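Local coordinates for protein nitroreductase FRM2 (Saccharomyces cerevisiae, PDB 4URP) that reduces the nitro compound 4-nitroquinoline N-oxide as an FMN-dependent type II nitroreductase that uses NADH, and takes part in the oxidative stress response, at residues A[95-100]-A[164-169]. Sequence-based numbering, arbitrary orientation.
Sequences IFFTDL and WTVQSQ. Unlike the reference sequence in segment 95-100: Leu100 (reference Glu).
Phe97 and Trp164 both hold CG anti to the carbonyl carbon, beside the backbone N (chi1 -60° and -72°), which brings the two aromatic groups together on one face of the sheet, their side chains crossing at about a right angle. Trp164 CE3 lies over one face of the Phe97 ring, 3.6 Å from Phe97 CD2, with the phenyl and the six-membered ring inclined at 48°; Ile95 CD1 covers the opposite face toward its rim. Val166 runs beside the phenyl, its CG2 3.6 Å from Phe97 CE1, while its other branch, CG1, meets Ile95 CD1. Replacing Phe97 by an alanine would take away the ring and is likely to leave a gap between Ile95 CD1 and Trp164 CE3, with Val166 CG2 losing its aromatic neighbour. The two strands are the middle, antiparallel neighbours of the sheet within this subunit of the nitroreductase-family fold, and helix 117-139 packs against Phe96 and Thr98 and also meets Gln167. Hydrogen bonds from Phe96 N to Ser168 O (3.1 Å) and Gln167 N to Phe96 O (3.0 Å) are consistent with a classic beta bulge at Gln167 and Ser168 opposite Phe96; Thr98 N bonds to Thr165 O (3.1 Å). Gln167 OE1 makes a weak hydrogen bond to His123 of the second subunit. At the Trp164 end of the pairing, Asp99 OD2 forms a salt bridge with Arg54, while OD1 caps Gly101 N at the start of helix 100-109.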
loop_
_atom_site.group_PDB
_atom_site.type_symbol
_atom_site.label_atom_id
_atom_site.label_comp_id
_atom_site.label_asym_id
_atom_site.label_seq_id
_atom_site.Cartn_x
_atom_site.Cartn_y
_atom_site.Cartn_z
ATOM N N ILE A 95 -14.254 3.867 3.960
ATOM C CA ILE A 95 -13.466 3.417 5.093
ATOM C C ILE A 95 -12.969 1.985 4.883
ATOM O O ILE A 95 -13.713 1.111 4.442
ATOM C CB ILE A 95 -14.244 3.586 6.421
ATOM C CG1 ILE A 95 -14.191 2.316 7.265
ATOM C CG2 ILE A 95 -15.679 4.001 6.156
ATOM C CD1 ILE A 95 -13.044 2.291 8.231
ATOM N N PHE A 96 -11.692 1.763 5.182
ATOM C CA PHE A 96 -11.047 0.481 4.917
ATOM C C PHE A 96 -10.792 -0.302 6.195
ATOM O O PHE A 96 -10.528 0.271 7.251
ATOM C CB PHE A 96 -9.726 0.697 4.175
ATOM C CG PHE A 96 -9.882 1.383 2.855
ATOM C CD1 PHE A 96 -10.272 0.671 1.741
ATOM C CD2 PHE A 96 -9.632 2.737 2.728
ATOM C CE1 PHE A 96 -10.413 1.291 0.528
ATOM C CE2 PHE A 96 -9.772 3.364 1.513
ATOM C CZ PHE A 96 -10.165 2.639 0.410
ATOM N N PHE A 97 -10.870 -1.622 6.082
ATOM C CA PHE A 97 -10.645 -2.513 7.209
ATOM C C PHE A 97 -9.609 -3.576 6.878
ATOM O O PHE A 97 -9.112 -3.659 5.756
ATOM C CB PHE A 97 -11.941 -3.233 7.588
ATOM C CG PHE A 97 -13.061 -2.323 7.985
ATOM C CD1 PHE A 97 -13.181 -1.886 9.289
ATOM C CD2 PHE A 97 -14.008 -1.930 7.060
ATOM C CE1 PHE A 97 -14.213 -1.066 9.661
ATOM C CE2 PHE A 97 -15.046 -1.106 7.426
ATOM C CZ PHE A 97 -15.149 -0.673 8.731
ATOM N N THR A 98 -9.297 -4.391 7.879
ATOM C CA THR A 98 -8.537 -5.616 7.683
ATOM C C THR A 98 -9.115 -6.700 8.574
ATOM O O THR A 98 -9.065 -6.597 9.796
ATOM C CB THR A 98 -7.053 -5.453 8.035
ATOM O OG1 THR A 98 -6.905 -4.450 9.046
ATOM C CG2 THR A 98 -6.252 -5.058 6.805
ATOM N N ASP A 99 -9.664 -7.738 7.957
ATOM C CA ASP A 99 -10.220 -8.856 8.708
ATOM C C ASP A 99 -9.128 -9.519 9.532
ATOM O O ASP A 99 -8.258 -10.202 8.998
ATOM C CB ASP A 99 -10.864 -9.868 7.760
ATOM C CG ASP A 99 -11.885 -10.746 8.446
ATOM O OD1 ASP A 99 -11.809 -10.906 9.683
ATOM O OD2 ASP A 99 -12.774 -11.276 7.748
ATOM N N LEU A 100 -9.182 -9.307 10.843
ATOM C CA LEU A 100 -8.206 -9.878 11.762
ATOM C C LEU A 100 -8.408 -11.381 11.892
ATOM O O LEU A 100 -7.574 -12.082 12.458
ATOM C CB LEU A 100 -8.312 -9.201 13.133
ATOM C CG LEU A 100 -7.041 -8.527 13.659
ATOM C CD1 LEU A 100 -6.034 -9.555 14.153
ATOM C CD2 LEU A 100 -6.428 -7.652 12.578
ATOM N N TRP A 164 -13.255 -6.599 12.199
ATOM C CA TRP A 164 -12.785 -5.676 11.171
ATOM C C TRP A 164 -12.061 -4.473 11.763
ATOM O O TRP A 164 -12.685 -3.497 12.171
ATOM C CB TRP A 164 -13.945 -5.213 10.284
ATOM C CG TRP A 164 -14.453 -6.277 9.373
ATOM C CD1 TRP A 164 -14.198 -7.610 9.451
ATOM C CD2 TRP A 164 -15.293 -6.094 8.232
ATOM N NE1 TRP A 164 -14.836 -8.275 8.435
ATOM C CE2 TRP A 164 -15.513 -7.364 7.671
ATOM C CE3 TRP A 164 -15.879 -4.976 7.635
ATOM C CZ2 TRP A 164 -16.297 -7.549 6.540
ATOM C CZ3 TRP A 164 -16.654 -5.162 6.515
ATOM C CH2 TRP A 164 -16.857 -6.439 5.977
ATOM N N THR A 165 -10.737 -4.557 11.806
ATOM C CA THR A 165 -9.904 -3.488 12.339
ATOM C C THR A 165 -9.906 -2.267 11.433
ATOM O O THR A 165 -9.581 -2.361 10.256
ATOM C CB THR A 165 -8.457 -3.970 12.516
ATOM O OG1 THR A 165 -8.407 -4.961 13.550
ATOM C CG2 THR A 165 -7.546 -2.815 12.893
ATOM N N VAL A 166 -10.280 -1.120 11.986
ATOM C CA VAL A 166 -10.339 0.118 11.215
ATOM C C VAL A 166 -8.950 0.647 10.875
ATOM O O VAL A 166 -8.110 0.826 11.756
ATOM C CB VAL A 166 -11.114 1.210 11.972
ATOM C CG1 VAL A 166 -11.130 2.488 11.173
ATOM C CG2 VAL A 166 -12.524 0.745 12.269
ATOM N N GLN A 167 -8.713 0.904 9.594
ATOM C CA GLN A 167 -7.395 1.328 9.135
ATOM C C GLN A 167 -7.367 2.780 8.662
ATOM O O GLN A 167 -6.526 3.567 9.097
ATOM C CB GLN A 167 -6.906 0.407 8.012
ATOM C CG GLN A 167 -6.819 -1.060 8.395
ATOM C CD GLN A 167 -5.611 -1.379 9.254
ATOM O OE1 GLN A 167 -4.838 -0.494 9.620
ATOM N NE2 GLN A 167 -5.441 -2.655 9.579
ATOM N N SER A 168 -8.286 3.131 7.766
ATOM C CA SER A 168 -8.318 4.481 7.208
ATOM C C SER A 168 -9.729 4.941 6.860
ATOM O O SER A 168 -10.668 4.149 6.847
ATOM C CB SER A 168 -7.419 4.567 5.966
ATOM O OG SER A 168 -6.051 4.488 6.326
ATOM N N GLN A 169 -9.867 6.235 6.594
ATOM C CA GLN A 169 -11.136 6.813 6.167
ATOM C C GLN A 169 -10.908 7.719 4.970
ATOM O O GLN A 169 -10.464 8.856 5.114
ATOM C CB GLN A 169 -11.779 7.628 7.289
ATOM C CG GLN A 169 -12.165 6.826 8.512
ATOM C CD GLN A 169 -11.032 6.702 9.500
ATOM O OE1 GLN A 169 -10.362 7.683 9.819
ATOM N NE2 GLN A 169 -10.807 5.492 9.988
#